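PDB 5CI5: extracellular solute-binding protein family 1 from Pseudothermotoga lettingae, which binds the sugar alpha-D-tagatose and probably delivers it, as the extracellular solute-binding component, to an ABC transporter for uptake. Local coordinates for residues A[162-175]-A[224-238]. Sequence-based numbering, arbitrary orientation.
Sequences WDELLDAALKITDT and KALKFYTDLAKKYNV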
ATOM      1  N   TRP A 162      19.837   8.652  -3.807  1.00  8.38           N
ATOM      2  CA  TRP A 162      19.313   9.832  -3.130  1.00  9.92           C
ATOM      3  C   TRP A 162      19.900  11.126  -3.690  1.00  8.71           C
ATOM      4  O   TRP A 162      19.190  12.131  -3.816  1.00 10.33           O
ATOM      5  CB  TRP A 162      19.592   9.764  -1.646  1.00  8.48           C
ATOM      6  CG  TRP A 162      18.668   8.880  -0.884  1.00  8.37           C
ATOM      7  CD1 TRP A 162      17.691   8.060  -1.387  1.00 11.60           C
ATOM      8  CD2 TRP A 162      18.601   8.764   0.530  1.00 10.18           C
ATOM      9  NE1 TRP A 162      17.036   7.433  -0.362  1.00 10.55           N
ATOM     10  CE2 TRP A 162      17.572   7.851   0.827  1.00 11.90           C
ATOM     11  CE3 TRP A 162      19.320   9.336   1.588  1.00 11.05           C
ATOM     12  CZ2 TRP A 162      17.235   7.505   2.135  1.00 10.41           C
ATOM     13  CZ3 TRP A 162      18.973   8.977   2.898  1.00  9.29           C
ATOM     14  CH2 TRP A 162      17.962   8.069   3.149  1.00  9.75           C
ATOM     15  N   ASP A 163      21.183  11.116  -4.027  1.00  9.80           N
ATOM     16  CA  ASP A 163      21.800  12.330  -4.548  1.00 11.78           C
ATOM     17  C   ASP A 163      21.149  12.709  -5.884  1.00 10.94           C
ATOM     18  O   ASP A 163      20.840  13.878  -6.152  1.00 11.41           O
ATOM     19  CB  ASP A 163      23.294  12.150  -4.733  1.00 12.70           C
ATOM     20  CG  ASP A 163      24.058  12.195  -3.410  1.00 19.37           C
ATOM     21  OD1 ASP A 163      23.480  12.621  -2.385  1.00 21.98           O
ATOM     22  OD2 ASP A 163      25.235  11.807  -3.413  1.00 26.94           O
ATOM     23  N   GLU A 164      20.917  11.704  -6.718  1.00 10.35           N
ATOM     24  CA  GLU A 164      20.289  11.941  -8.017  1.00 11.23           C
ATOM     25  C   GLU A 164      18.831  12.368  -7.844  1.00 10.60           C
ATOM     26  O   GLU A 164      18.346  13.230  -8.579  1.00 10.42           O
ATOM     27  CB  GLU A 164      20.397  10.691  -8.891  1.00 11.86           C
ATOM     28  CG  GLU A 164      21.830  10.431  -9.334  1.00  9.74           C
ATOM     29  CD  GLU A 164      22.025   9.076 -10.007  1.00 16.78           C
ATOM     30  OE1 GLU A 164      21.071   8.283 -10.089  1.00 19.80           O
ATOM     31  OE2 GLU A 164      23.160   8.807 -10.449  1.00 19.25           O
ATOM     32  N   LEU A 165      18.154  11.813  -6.840  1.00  9.73           N
ATOM     33  CA  LEU A 165      16.752  12.159  -6.588  1.00  9.32           C
ATOM     34  C   LEU A 165      16.666  13.626  -6.233  1.00 11.05           C
ATOM     35  O   LEU A 165      15.822  14.361  -6.736  1.00 10.98           O
ATOM     36  CB  LEU A 165      16.161  11.299  -5.463  1.00  8.28           C
ATOM     37  CG  LEU A 165      14.811  11.725  -4.871  1.00 10.86           C
ATOM     38  CD1 LEU A 165      13.784  11.709  -5.958  1.00 15.89           C
ATOM     39  CD2 LEU A 165      14.438  10.780  -3.746  1.00 13.57           C
ATOM     40  N   LEU A 166      17.552  14.053  -5.352  1.00 10.75           N
ATOM     41  CA  LEU A 166      17.542  15.452  -4.910  1.00 11.32           C
ATOM     42  C   LEU A 166      17.806  16.386  -6.076  1.00 12.09           C
ATOM     43  O   LEU A 166      17.129  17.421  -6.248  1.00 11.77           O
ATOM     44  CB  LEU A 166      18.590  15.673  -3.829  1.00  8.86           C
ATOM     45  CG  LEU A 166      18.739  17.088  -3.281  1.00 10.35           C
ATOM     46  CD1 LEU A 166      17.407  17.582  -2.745  1.00 10.65           C
ATOM     47  CD2 LEU A 166      19.800  17.161  -2.210  1.00 10.82           C
ATOM     48  N   ASP A 167      18.811  16.036  -6.876  1.00 11.68           N
ATOM     49  CA  ASP A 167      19.183  16.876  -8.011  1.00 10.24           C
ATOM     50  C   ASP A 167      18.013  17.004  -8.988  1.00 11.44           C
ATOM     51  O   ASP A 167      17.658  18.124  -9.394  1.00 12.32           O
ATOM     52  CB  ASP A 167      20.429  16.323  -8.710  1.00 12.89           C
ATOM     53  CG  ASP A 167      21.036  17.329  -9.681  1.00 28.40           C
ATOM     54  OD1 ASP A 167      21.640  18.323  -9.224  1.00 41.22           O
ATOM     55  OD2 ASP A 167      20.882  17.132 -10.893  1.00 36.45           O
ATOM     56  N   ALA A 168      17.364  15.887  -9.312  1.00  8.38           N
ATOM     57  CA  ALA A 168      16.251  15.916 -10.252  1.00 10.54           C
ATOM     58  C   ALA A 168      15.065  16.685  -9.669  1.00 12.37           C
ATOM     59  O   ALA A 168      14.436  17.474 -10.373  1.00 11.62           O
ATOM     60  CB  ALA A 168      15.829  14.521 -10.629  1.00 15.41           C
ATOM     61  N   ALA A 169      14.745  16.424  -8.399  1.00 11.03           N
ATOM     62  CA  ALA A 169      13.642  17.126  -7.739  1.00  8.07           C
ATOM     63  C   ALA A 169      13.871  18.652  -7.717  1.00  9.90           C
ATOM     64  O   ALA A 169      12.956  19.425  -7.974  1.00  9.08           O
ATOM     65  CB  ALA A 169      13.433  16.614  -6.345  1.00  7.00           C
ATOM     66  N   LEU A 170      15.090  19.081  -7.420  1.00 10.08           N
ATOM     67  CA  LEU A 170      15.375  20.520  -7.397  1.00 10.49           C
ATOM     68  C   LEU A 170      15.276  21.135  -8.790  1.00 12.18           C
ATOM     69  O   LEU A 170      14.778  22.251  -8.952  1.00 15.61           O
ATOM     70  CB  LEU A 170      16.764  20.771  -6.807  1.00 11.26           C
ATOM     71  CG  LEU A 170      16.857  20.650  -5.293  1.00 11.50           C
ATOM     72  CD1 LEU A 170      18.331  20.631  -4.854  1.00 12.22           C
ATOM     73  CD2 LEU A 170      16.110  21.776  -4.585  1.00 14.68           C
ATOM     74  N   LYS A 171      15.723  20.401  -9.798  1.00 12.87           N
ATOM     75  CA  LYS A 171      15.724  20.887 -11.176  1.00 13.07           C
ATOM     76  C   LYS A 171      14.308  21.046 -11.742  1.00 16.43           C
ATOM     77  O   LYS A 171      14.030  21.954 -12.528  1.00 17.59           O
ATOM     78  CB  LYS A 171      16.542  19.939 -12.045  1.00 13.57           C
ATOM     79  CG  LYS A 171      18.048  20.152 -11.882  1.00 22.01           C
ATOM     80  CD  LYS A 171      18.843  19.167 -12.716  1.00 36.64           C
ATOM     81  CE  LYS A 171      20.337  19.472 -12.648  1.00 48.42           C
ATOM     82  NZ  LYS A 171      21.145  18.353 -13.217  1.00 52.33           N
ATOM     83  N   ILE A 172      13.410  20.163 -11.333  1.00 10.19           N
ATOM     84  CA  ILE A 172      12.031  20.191 -11.808  1.00 11.03           C
ATOM     85  C   ILE A 172      11.154  21.211 -11.084  1.00 14.00           C
ATOM     86  O   ILE A 172      10.251  21.841 -11.681  1.00 13.06           O
ATOM     87  CB  ILE A 172      11.409  18.778 -11.664  1.00 10.78           C
ATOM     88  CG1 ILE A 172      12.042  17.814 -12.668  1.00  9.09           C
ATOM     89  CG2 ILE A 172       9.905  18.813 -11.861  1.00 10.71           C
ATOM     90  CD1 ILE A 172      11.836  16.327 -12.332  1.00 13.77           C
ATOM     91  N   THR A 173      11.378  21.352  -9.783  1.00  9.60           N
ATOM     92  CA  THR A 173      10.511  22.168  -8.958  1.00  9.47           C
ATOM     93  C   THR A 173      10.467  23.632  -9.426  1.00 11.34           C
ATOM     94  O   THR A 173      11.486  24.233  -9.715  1.00 13.85           O
ATOM     95  CB  THR A 173      10.935  22.118  -7.493  1.00  9.94           C
ATOM     96  OG1 THR A 173      10.773  20.767  -7.005  1.00 10.39           O
ATOM     97  CG2 THR A 173      10.066  23.056  -6.649  1.00  9.89           C
ATOM     98  N   ASP A 174       9.265  24.188  -9.459  1.00 12.00           N
ATOM     99  CA  ASP A 174       9.056  25.602  -9.753  1.00 11.04           C
ATOM    100  C   ASP A 174       7.826  26.007  -8.968  1.00 10.36           C
ATOM    101  O   ASP A 174       6.701  26.026  -9.497  1.00 12.98           O
ATOM    102  CB  ASP A 174       8.889  25.828 -11.258  1.00 16.20           C
ATOM    103  CG  ASP A 174       8.686  27.294 -11.624  1.00 15.50           C
ATOM    104  OD1 ASP A 174       8.845  28.170 -10.756  1.00 24.40           O
ATOM    105  OD2 ASP A 174       8.342  27.546 -12.792  1.00 23.19           O
ATOM    106  N   THR A 175       8.030  26.266  -7.677  1.00 13.38           N
ATOM    107  CA  THR A 175       6.923  26.382  -6.742  1.00 15.69           C
ATOM    108  C   THR A 175       6.079  27.599  -7.097  1.00 15.14           C
ATOM    109  O   THR A 175       4.876  27.610  -6.821  1.00 15.15           O
ATOM    110  CB  THR A 175       7.373  26.505  -5.261  1.00 23.15           C
ATOM    111  OG1 THR A 175       8.135  27.702  -5.086  1.00 24.33           O
ATOM    112  CG2 THR A 175       8.173  25.265  -4.815  1.00 22.74           C
ATOM    113  N   LYS A 224      19.151   9.589   9.607  1.00  9.47           N
ATOM    114  CA  LYS A 224      19.492  10.047   8.277  1.00  8.88           C
ATOM    115  C   LYS A 224      18.241  10.010   7.377  1.00  7.97           C
ATOM    116  O   LYS A 224      17.955  10.964   6.648  1.00  9.49           O
ATOM    117  CB  LYS A 224      20.616   9.189   7.689  1.00  8.56           C
ATOM    118  CG  LYS A 224      21.162   9.710   6.388  1.00 12.76           C
ATOM    119  CD  LYS A 224      22.206   8.798   5.810  1.00 14.07           C
ATOM    120  CE  LYS A 224      22.774   9.367   4.529  1.00 24.78           C
ATOM    121  NZ  LYS A 224      23.796   8.441   3.975  1.00 25.44           N
ATOM    122  N   ALA A 225      17.507   8.902   7.438  1.00  6.62           N
ATOM    123  CA  ALA A 225      16.261   8.747   6.668  1.00  6.15           C
ATOM    124  C   ALA A 225      15.230   9.787   7.066  1.00  8.26           C
ATOM    125  O   ALA A 225      14.603  10.395   6.213  1.00  8.51           O
ATOM    126  CB  ALA A 225      15.697   7.341   6.873  1.00  9.38           C
ATOM    127  N   LEU A 226      15.046   9.996   8.363  1.00  7.81           N
ATOM    128  CA  LEU A 226      14.083  10.985   8.832  1.00  7.16           C
ATOM    129  C   LEU A 226      14.439  12.402   8.357  1.00 11.19           C
ATOM    130  O   LEU A 226      13.575  13.152   7.909  1.00 10.58           O
ATOM    131  CB  LEU A 226      13.974  10.954  10.364  1.00  7.51           C
ATOM    132  CG  LEU A 226      13.002  11.961  10.969  1.00  8.25           C
ATOM    133  CD1 LEU A 226      11.585  11.853  10.390  1.00 10.49           C
ATOM    134  CD2 LEU A 226      12.958  11.828  12.495  1.00 11.30           C
ATOM    135  N   LYS A 227      15.710  12.754   8.464  1.00 10.01           N
ATOM    136  CA  LYS A 227      16.165  14.082   8.044  1.00  8.83           C
ATOM    137  C   LYS A 227      16.002  14.284   6.533  1.00  6.61           C
ATOM    138  O   LYS A 227      15.493  15.316   6.108  1.00  9.46           O
ATOM    139  CB  LYS A 227      17.622  14.300   8.454  1.00  8.84           C
ATOM    140  CG  LYS A 227      17.760  14.527   9.926  1.00 11.57           C
ATOM    141  CD  LYS A 227      19.163  14.964  10.344  1.00 13.00           C
ATOM    142  CE  LYS A 227      19.150  15.290  11.832  1.00 14.59           C
ATOM    143  NZ  LYS A 227      20.418  15.914  12.289  1.00 20.36           N
ATOM    144  N   PHE A 228      16.320  13.288   5.715  1.00  8.25           N
ATOM    145  CA  PHE A 228      16.227  13.485   4.274  1.00  9.66           C
ATOM    146  C   PHE A 228      14.781  13.524   3.820  1.00 10.28           C
ATOM    147  O   PHE A 228      14.409  14.398   3.056  1.00  8.80           O
ATOM    148  CB  PHE A 228      16.991  12.397   3.515  1.00  9.95           C
ATOM    149  CG  PHE A 228      17.062  12.625   2.028  1.00  8.46           C
ATOM    150  CD1 PHE A 228      17.360  13.880   1.507  1.00 10.53           C
ATOM    151  CD2 PHE A 228      16.817  11.594   1.152  1.00  7.23           C
ATOM    152  CE1 PHE A 228      17.441  14.076   0.124  1.00 11.62           C
ATOM    153  CE2 PHE A 228      16.908  11.786  -0.226  1.00  7.61           C
ATOM    154  CZ  PHE A 228      17.206  13.027  -0.737  1.00  8.95           C
ATOM    155  N   TYR A 229      13.957  12.615   4.337  1.00  7.42           N
ATOM    156  CA  TYR A 229      12.544  12.571   3.979  1.00  5.96           C
ATOM    157  C   TYR A 229      11.875  13.888   4.297  1.00  8.58           C
ATOM    158  O   TYR A 229      11.187  14.464   3.470  1.00  9.79           O
ATOM    159  CB  TYR A 229      11.871  11.425   4.721  1.00  8.35           C
ATOM    160  CG  TYR A 229      10.434  11.134   4.337  1.00  9.10           C
ATOM    161  CD1 TYR A 229      10.115  10.613   3.098  1.00 11.11           C
ATOM    162  CD2 TYR A 229       9.405  11.346   5.236  1.00  8.23           C
ATOM    163  CE1 TYR A 229       8.801  10.334   2.751  1.00  8.90           C
ATOM    164  CE2 TYR A 229       8.082  11.058   4.902  1.00  9.10           C
ATOM    165  CZ  TYR A 229       7.788  10.535   3.665  1.00 10.26           C
ATOM    166  OH  TYR A 229       6.483  10.265   3.279  1.00  8.36           O
ATOM    167  N   THR A 230      12.095  14.389   5.508  1.00  8.03           N
ATOM    168  CA  THR A 230      11.467  15.661   5.875  1.00  7.92           C
ATOM    169  C   THR A 230      12.178  16.882   5.247  1.00  8.40           C
ATOM    170  O   THR A 230      11.495  17.856   4.919  1.00 10.32           O
ATOM    171  CB  THR A 230      11.396  15.846   7.394  1.00  8.18           C
ATOM    172  OG1 THR A 230      12.704  15.774   7.992  1.00 11.38           O
ATOM    173  CG2 THR A 230      10.477  14.782   8.008  1.00 11.26           C
ATOM    174  N   ASP A 231      13.498  16.820   5.053  1.00  7.97           N
ATOM    175  CA  ASP A 231      14.214  17.918   4.379  1.00 11.12           C
ATOM    176  C   ASP A 231      13.695  18.171   2.957  1.00  9.34           C
ATOM    177  O   ASP A 231      13.690  19.305   2.493  1.00  9.52           O
ATOM    178  CB  ASP A 231      15.712  17.636   4.296  1.00 11.21           C
ATOM    179  CG  ASP A 231      16.458  17.969   5.584  1.00 13.19           C
ATOM    180  OD1 ASP A 231      15.880  18.602   6.482  1.00 13.79           O
ATOM    181  OD2 ASP A 231      17.658  17.608   5.662  1.00 16.25           O
ATOM    182  N   LEU A 232      13.298  17.117   2.252  1.00  9.57           N
ATOM    183  CA  LEU A 232      12.756  17.269   0.914  1.00  8.84           C
ATOM    184  C   LEU A 232      11.564  18.208   0.937  1.00 10.08           C
ATOM    185  O   LEU A 232      11.368  19.020   0.034  1.00 11.45           O
ATOM    186  CB  LEU A 232      12.361  15.910   0.326  1.00  8.90           C
ATOM    187  CG  LEU A 232      13.552  15.082  -0.136  1.00  7.14           C
ATOM    188  CD1 LEU A 232      13.141  13.630  -0.298  1.00 11.25           C
ATOM    189  CD2 LEU A 232      14.168  15.596  -1.426  1.00  7.78           C
ATOM    190  N   ALA A 233      10.773  18.107   1.995  1.00  8.15           N
ATOM    191  CA  ALA A 233       9.641  18.994   2.171  1.00 12.57           C
ATOM    192  C   ALA A 233      10.005  20.351   2.815  1.00 19.93           C
ATOM    193  O   ALA A 233       9.505  21.372   2.358  1.00 29.37           O
ATOM    194  CB  ALA A 233       8.574  18.299   2.980  1.00 13.76           C
ATOM    195  N   LYS A 234      10.875  20.383   3.829  1.00 10.11           N
ATOM    196  CA  LYS A 234      11.106  21.594   4.646  1.00 11.28           C
ATOM    197  C   LYS A 234      12.233  22.528   4.202  1.00 20.55           C
ATOM    198  O   LYS A 234      12.136  23.742   4.345  1.00 34.08           O
ATOM    199  CB  LYS A 234      11.450  21.213   6.085  1.00 14.32           C
ATOM    200  CG  LYS A 234      10.379  20.538   6.887  1.00 22.02           C
ATOM    201  CD  LYS A 234      10.961  20.185   8.284  1.00 18.93           C
ATOM    202  CE  LYS A 234      11.101  21.405   9.194  1.00 22.99           C
ATOM    203  NZ  LYS A 234      11.503  21.037  10.596  1.00 23.64           N
ATOM    204  N   LYS A 235      13.341  21.946   3.783  1.00 15.20           N
ATOM    205  CA  LYS A 235      14.525  22.716   3.396  1.00 14.45           C
ATOM    206  C   LYS A 235      14.597  22.883   1.886  1.00 13.07           C
ATOM    207  O   LYS A 235      14.717  24.007   1.348  1.00 12.16           O
ATOM    208  CB  LYS A 235      15.819  22.026   3.883  1.00 15.72           C
ATOM    209  CG  LYS A 235      16.013  21.977   5.377  1.00 25.50           C
ATOM    210  CD  LYS A 235      17.465  21.561   5.678  1.00 20.94           C
ATOM    211  CE  LYS A 235      17.755  21.567   7.167  1.00 30.33           C
ATOM    212  NZ  LYS A 235      16.756  20.789   7.945  1.00 29.32           N
ATOM    213  N   TYR A 236      14.547  21.755   1.201  1.00 12.47           N
ATOM    214  CA  TYR A 236      14.711  21.731  -0.246  1.00  9.82           C
ATOM    215  C   TYR A 236      13.444  22.203  -0.935  1.00 11.13           C
ATOM    216  O   TYR A 236      13.489  22.656  -2.071  1.00 10.60           O
ATOM    217  CB  TYR A 236      15.096  20.316  -0.718  1.00  7.18           C
ATOM    218  CG  TYR A 236      16.397  19.807  -0.129  1.00  8.22           C
ATOM    219  CD1 TYR A 236      17.606  20.463  -0.371  1.00 13.14           C
ATOM    220  CD2 TYR A 236      16.419  18.656   0.652  1.00 10.11           C
ATOM    221  CE1 TYR A 236      18.790  19.990   0.150  1.00 12.92           C
ATOM    222  CE2 TYR A 236      17.605  18.172   1.187  1.00 13.43           C
ATOM    223  CZ  TYR A 236      18.790  18.840   0.936  1.00 15.02           C
ATOM    224  OH  TYR A 236      19.965  18.353   1.488  1.00 15.03           O
ATOM    225  N   ASN A 237      12.310  22.082  -0.245  1.00  9.68           N
ATOM    226  CA  ASN A 237      11.029  22.577  -0.761  1.00 10.22           C
ATOM    227  C   ASN A 237      10.716  22.059  -2.159  1.00  9.77           C
ATOM    228  O   ASN A 237      10.453  22.857  -3.063  1.00 13.57           O
ATOM    229  CB  ASN A 237      11.026  24.107  -0.771  1.00 12.21           C
ATOM    230  CG  ASN A 237       9.652  24.683  -0.998  1.00 21.00           C
ATOM    231  OD1 ASN A 237       8.635  24.082  -0.643  1.00 20.56           O
ATOM    232  ND2 ASN A 237       9.616  25.858  -1.600  1.00 24.40           N
ATOM    233  N   VAL A 238      10.725  20.735  -2.341  1.00 10.33           N
ATOM    234  CA  VAL A 238      10.394  20.141  -3.638  1.00  8.56           C
ATOM    235  C   VAL A 238       9.030  19.441  -3.666  1.00  7.54           C
ATOM    236  O   VAL A 238       8.639  18.861  -4.679  1.00  9.11           O
ATOM    237  CB  VAL A 238      11.473  19.139  -4.091  1.00  8.65           C
ATOM    238  CG1 VAL A 238      12.778  19.883  -4.355  1.00 10.42           C
ATOM    239  CG2 VAL A 238      11.657  18.016  -3.087  1.00  8.28           C
TER
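Phe228 meets the Trp162 indole obliquely, the planes 36° apart and the centroids of the six-membered rings separated by 4.7 Å. Phe228 CD2 lies over one face of the indole, toward the rim, 3.4 Å from Trp162 CE3, while Leu166 CB meets the Phe228 ring at its edge. Phe228 gets there with CG anti to the backbone N (chi1 -174°), and Leu232 CD1 covers one face of its ring. Ala225 and the aliphatic chain of Lys224 approach the far end of the indole; the Lys224 ammonium pairs with Asp291. A CH-pi contact follows: Leu166 CD1 sits almost on the normal of the Tyr236 ring, 3.6 Å from its centroid, and CD2 reaches toward the phenol end at CZ. Helix 162-172 and the 224-234 part of helix 220-234 run nearly parallel, 8° apart, with axes 12.0 Å from each other, so large side chains fill the gap. Both belong to the periplasmic-binding-protein fold of the SBP_bac_1 family and pack at its periphery, with helix 190-202 touching Trp162, Ala225 and Leu232. Val238 wedges against Ala169 and Leu170 in the last turn of helix 162-172 and against Thr173 just after it, its CG1 3.8 Å from Leu170 CD2 and 3.9 Å from Ala169 CB. Among the polar groups here, Thr173 OG1 donates to Ala169 O at 2.7 Å, opposite in face to Thr173 N, and also bonds Gly181 N; Val238 CB packs 3.4 Å from that hydroxyl oxygen, Thr173 OG1.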